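Local atomic coordinates of dimethyladenosine transferase, putative (Plasmodium falciparum, PDB entry 2H1R), a protein that probably transfers methyl groups from S-adenosyl-L-methionine to the N6 atoms of adenines in ribosomal RNA. Residues V137-K142 against V187-V192; K258-V263 against L287-K292. One frame throughout, in Å; residues are numbered along the deposited sequence.

Interaction 1 of 2, residues V137-K142 against V187-V192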
# COMPACT_ATOMS: atom_id res chain seq x y z
N VAL A 137 2.22 0.84 -11.58
CA VAL A 137 3.64 0.55 -11.80
C VAL A 137 4.37 1.74 -11.13
O VAL A 137 4.22 2.89 -11.54
CB VAL A 137 3.97 0.39 -13.28
CG1 VAL A 137 5.42 -0.02 -13.46
CG2 VAL A 137 3.02 -0.68 -13.93
N LEU A 138 5.10 1.44 -10.06
CA LEU A 138 5.59 2.49 -9.14
C LEU A 138 7.10 2.38 -8.96
O LEU A 138 7.60 1.29 -8.69
CB LEU A 138 4.85 2.41 -7.78
CG LEU A 138 3.29 2.46 -7.76
CD1 LEU A 138 2.68 2.07 -6.40
CD2 LEU A 138 2.76 3.79 -8.17
N MET A 139 7.80 3.50 -9.07
CA MET A 139 9.24 3.50 -8.78
C MET A 139 9.50 4.11 -7.40
O MET A 139 9.00 5.19 -7.07
CB MET A 139 10.01 4.20 -9.90
CG MET A 139 11.48 4.35 -9.63
SD MET A 139 12.30 4.75 -11.17
CE MET A 139 11.96 6.48 -11.27
N PHE A 140 10.22 3.36 -6.58
CA PHE A 140 10.57 3.78 -5.22
C PHE A 140 12.07 3.68 -4.99
O PHE A 140 12.75 2.84 -5.58
CB PHE A 140 9.90 2.88 -4.15
CG PHE A 140 8.38 2.95 -4.11
CD1 PHE A 140 7.74 4.00 -3.45
CD2 PHE A 140 7.62 1.92 -4.62
CE1 PHE A 140 6.35 4.07 -3.38
CE2 PHE A 140 6.21 1.96 -4.56
CZ PHE A 140 5.57 3.05 -3.93
N GLN A 141 12.59 4.49 -4.08
CA GLN A 141 13.95 4.27 -3.59
C GLN A 141 14.11 2.81 -3.14
O GLN A 141 13.16 2.23 -2.58
CB GLN A 141 14.24 5.28 -2.48
CG GLN A 141 15.69 5.65 -2.32
CD GLN A 141 15.91 6.75 -1.28
OE1 GLN A 141 15.50 7.90 -1.48
NE2 GLN A 141 16.60 6.42 -0.19
N LYS A 142 15.28 2.19 -3.40
CA LYS A 142 15.48 0.75 -3.25
C LYS A 142 15.07 0.17 -1.89
O LYS A 142 14.50 -0.92 -1.82
CB LYS A 142 16.95 0.38 -3.49
CG LYS A 142 17.28 -1.12 -3.39
CD LYS A 142 18.80 -1.40 -3.54
CE LYS A 142 19.57 -1.13 -2.23
NZ LYS A 142 21.06 -1.26 -2.45
N VAL A 187 21.48 7.38 -4.49
CA VAL A 187 20.57 6.29 -4.13
C VAL A 187 19.99 5.60 -5.39
O VAL A 187 19.77 6.24 -6.43
CB VAL A 187 19.39 6.74 -3.18
CG1 VAL A 187 19.87 6.94 -1.75
CG2 VAL A 187 18.69 7.99 -3.68
N ASP A 188 19.76 4.30 -5.28
CA ASP A 188 19.21 3.49 -6.37
C ASP A 188 17.75 3.21 -6.15
O ASP A 188 17.25 3.35 -5.04
CB ASP A 188 19.99 2.20 -6.47
CG ASP A 188 21.48 2.46 -6.64
OD1 ASP A 188 21.88 3.03 -7.68
OD2 ASP A 188 22.24 2.12 -5.70
N SER A 189 17.06 2.80 -7.22
CA SER A 189 15.59 2.65 -7.18
C SER A 189 15.14 1.30 -7.69
O SER A 189 15.94 0.52 -8.21
CB SER A 189 14.89 3.76 -7.97
OG SER A 189 15.07 5.06 -7.39
N VAL A 190 13.85 1.02 -7.54
CA VAL A 190 13.26 -0.24 -7.93
C VAL A 190 11.85 0.09 -8.41
O VAL A 190 11.18 0.92 -7.80
CB VAL A 190 13.18 -1.24 -6.74
CG1 VAL A 190 12.33 -2.50 -7.11
CG2 VAL A 190 14.58 -1.67 -6.29
N ILE A 191 11.43 -0.55 -9.49
CA ILE A 191 10.06 -0.44 -9.97
C ILE A 191 9.31 -1.69 -9.60
O ILE A 191 9.78 -2.82 -9.85
CB ILE A 191 10.01 -0.22 -11.51
CG1 ILE A 191 10.77 1.09 -11.81
CG2 ILE A 191 8.52 -0.20 -11.98
CD1 ILE A 191 11.14 1.31 -13.22
N VAL A 192 8.15 -1.49 -8.99
CA VAL A 192 7.28 -2.59 -8.55
C VAL A 192 5.92 -2.44 -9.23
O VAL A 192 5.57 -1.31 -9.67
CB VAL A 192 7.10 -2.64 -7.00
CG1 VAL A 192 8.44 -2.87 -6.30
CG2 VAL A 192 6.49 -1.38 -6.47
O HOH W 1 21.52 1.36 -3.37

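Interaction 2 of 2, residues K258-V263 against L287-K292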
# COMPACT_ATOMS: atom_id res chain seq x y z
N LYS A 258 -8.59 -13.94 30.01
CA LYS A 258 -8.82 -15.30 29.47
C LYS A 258 -9.68 -15.32 28.19
O LYS A 258 -9.41 -16.07 27.24
CB LYS A 258 -9.45 -16.20 30.56
CG LYS A 258 -9.31 -17.67 30.29
CD LYS A 258 -9.87 -18.51 31.48
CE LYS A 258 -9.58 -19.98 31.31
NZ LYS A 258 -8.12 -20.24 31.51
N TYR A 259 -10.74 -14.53 28.21
CA TYR A 259 -11.60 -14.26 27.03
C TYR A 259 -10.78 -13.89 25.78
O TYR A 259 -10.95 -14.48 24.71
CB TYR A 259 -12.54 -13.11 27.37
CG TYR A 259 -13.71 -12.95 26.41
CD1 TYR A 259 -14.57 -14.03 26.12
CD2 TYR A 259 -13.93 -11.72 25.80
CE1 TYR A 259 -15.65 -13.84 25.21
CE2 TYR A 259 -14.99 -11.54 24.92
CZ TYR A 259 -15.84 -12.58 24.66
OH TYR A 259 -16.86 -12.33 23.77
N CYS A 260 -9.91 -12.91 25.94
CA CYS A 260 -9.06 -12.41 24.86
C CYS A 260 -7.96 -13.44 24.47
O CYS A 260 -7.81 -13.80 23.30
CB CYS A 260 -8.50 -11.04 25.30
SG CYS A 260 -7.50 -10.14 24.12
N LEU A 261 -7.23 -13.98 25.44
CA LEU A 261 -6.15 -14.96 25.15
C LEU A 261 -6.66 -16.26 24.57
O LEU A 261 -5.95 -16.94 23.83
CB LEU A 261 -5.31 -15.27 26.41
CG LEU A 261 -4.06 -14.45 26.70
CD1 LEU A 261 -4.21 -12.99 26.37
CD2 LEU A 261 -3.57 -14.65 28.14
N ASP A 262 -7.90 -16.63 24.93
CA ASP A 262 -8.56 -17.80 24.34
C ASP A 262 -8.67 -17.74 22.79
O ASP A 262 -8.75 -18.77 22.12
CB ASP A 262 -9.97 -17.98 24.95
CG ASP A 262 -9.97 -18.72 26.29
OD1 ASP A 262 -8.91 -19.25 26.73
OD2 ASP A 262 -11.07 -18.76 26.91
N VAL A 263 -8.68 -16.54 22.22
CA VAL A 263 -8.71 -16.41 20.77
C VAL A 263 -7.41 -17.00 20.18
O VAL A 263 -7.43 -17.77 19.23
CB VAL A 263 -8.86 -14.93 20.37
CG1 VAL A 263 -8.70 -14.72 18.85
CG2 VAL A 263 -10.21 -14.33 20.95
N LEU A 287 -10.82 -11.73 12.48
CA LEU A 287 -12.16 -12.35 12.39
C LEU A 287 -12.59 -12.95 13.73
O LEU A 287 -13.71 -12.71 14.19
CB LEU A 287 -12.20 -13.41 11.27
CG LEU A 287 -13.54 -14.14 11.01
CD1 LEU A 287 -14.41 -13.28 10.12
CD2 LEU A 287 -13.32 -15.48 10.29
N GLU A 288 -11.70 -13.72 14.36
CA GLU A 288 -11.98 -14.28 15.71
C GLU A 288 -12.09 -13.29 16.87
O GLU A 288 -13.00 -13.43 17.71
CB GLU A 288 -11.02 -15.44 16.02
CG GLU A 288 -11.08 -16.52 14.95
CD GLU A 288 -12.36 -17.37 14.98
OE1 GLU A 288 -13.15 -17.27 15.94
OE2 GLU A 288 -12.54 -18.17 14.02
N PHE A 289 -11.21 -12.27 16.93
CA PHE A 289 -11.44 -11.16 17.86
C PHE A 289 -12.80 -10.51 17.62
O PHE A 289 -13.60 -10.38 18.55
CB PHE A 289 -10.35 -10.09 17.82
CG PHE A 289 -9.06 -10.50 18.53
CD1 PHE A 289 -7.85 -10.55 17.83
CD2 PHE A 289 -9.08 -10.79 19.88
CE1 PHE A 289 -6.66 -10.91 18.50
CE2 PHE A 289 -7.90 -11.15 20.55
CZ PHE A 289 -6.70 -11.24 19.84
N ASN A 290 -13.09 -10.13 16.37
CA ASN A 290 -14.36 -9.41 16.11
C ASN A 290 -15.60 -10.26 16.47
O ASN A 290 -16.60 -9.71 16.96
CB ASN A 290 -14.45 -8.94 14.66
CG ASN A 290 -13.56 -7.76 14.35
OD1 ASN A 290 -13.45 -7.40 13.18
ND2 ASN A 290 -12.99 -7.09 15.37
N LYS A 291 -15.53 -11.56 16.21
CA LYS A 291 -16.61 -12.52 16.56
C LYS A 291 -16.94 -12.47 18.05
O LYS A 291 -18.12 -12.62 18.47
CB LYS A 291 -16.22 -13.93 16.09
CG LYS A 291 -17.30 -14.93 15.92
CD LYS A 291 -16.85 -16.09 14.98
N LYS A 292 -15.92 -12.18 18.86
CA LYS A 292 -16.11 -12.01 20.32
C LYS A 292 -16.51 -10.64 20.75
O LYS A 292 -16.62 -10.37 21.95
CB LYS A 292 -14.83 -12.41 21.05
CG LYS A 292 -14.69 -13.90 21.16
CD LYS A 292 -13.44 -14.32 21.93
CE LYS A 292 -13.68 -15.68 22.63
NZ LYS A 292 -12.58 -16.10 23.54
O HOH W 2 -13.36 -17.80 25.86

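Interaction 1 of 2, residues V137-K142 against V187-V192
An antiparallel strand pair of the Rossmann-like class I methyltransferase sheet joins Val-137 to Gln-141 with Ser-189 to Val-192. Leu-138 and Val-192 exchange two backbone hydrogen bonds, Leu-138 N to Val-192 O and Val-192 N to Leu-138 O both 2.8 Å; Phe-140 and Val-190 form the next hydrogen-bonded pair. Past the strand end, Lys-142 N still reaches Asp-188 O at 2.8 Å, tying the start of helix 142-148 to the loop that leads into strand 189-196. On one face CG2 of Val-192 meets the edge of the Phe-140 ring, in its plane, 3.9 Å from CE2. On the other, Met-139 CB lies against Ile-191 CG1 (3.7 Å), and Ile-191 CG2, anti to the backbone N, presses on Val-137 CG1 at a tight 3.4 Å. Farther out, the Gln-141 side chain, extended beyond CG and with NE2 bonded to Glu-143, passes at a slant over the Val-187 methyls. A water links Lys-142 NZ to Asp-188 OD2, which also forms a salt bridge with Arg-178. Met-139 adjoins Leu-25 and Asn-113, both predicted to bind S-adenosyl-L-methionine. Helix 119-128 packs on Leu-138 and Phe-140, while strands 109-113 and 168-176 flank the pair.

Interaction 2 of 2, residues K258-V263 against L287-K292
Lys-292 NZ is gripped by Tyr-259 O at 2.6 Å, in the carbonyl plane and on a lone pair, and by a water 3.0 Å away that also donates to Asp-262 OD2. Asp-262 OD2 itself stays 4.6 Å from Lys-292 NZ, too far for a salt bridge. A second hydrogen bond runs in the opposite sense: Tyr-259 OH donates to Lys-292 O at 2.7 Å. Between these two bonds the lysine chain, extended beyond CG, runs antiparallel to the tyrosine side chain. Its CD lies over one ring face, offset toward the rim, and NZ makes an off-centre cation-pi contact. Helices 256-266 and 279-291 pack here in near-antiparallel fashion, the axes of segments 258-263 and 287-291 coming within 9.9 Å at 151°, and Lys-292 follows the last turn of the second. Val-263 points toward the second helix: CG1, anti to its own N (chi1 172°), sits over the centre of the Phe-289 ring and also touches Glu-288 CB, while CG2 presses on Lys-292 CD at a tight 3.4 Å. Cys-260 SG approaches Phe-289 CE2 obliquely at 3.7 Å, a sulfur-aromatic contact. Phe-227 and Phe-296 also pack against the Phe-289 ring.

Interaction 1 is complete along the chain before the first residue of interaction 2, and the two lie on opposite sides of the chain's centre. Their centres are 40 Å apart and their nearest atoms about 27 Å, so they do not touch and share no helix or strand. Interaction 1 belongs to the mixed seven-stranded sheet, where it joins strand 135-141 to strand 189-196, beside residues predicted to bind S-adenosyl-L-methionine. Interaction 2 belongs to the helices that follow that sheet, a C-terminal helical region far from the predicted S-adenosyl-L-methionine site. One contact thus helps build the probable catalytic domain, and the other joins two of the last helices of the chain.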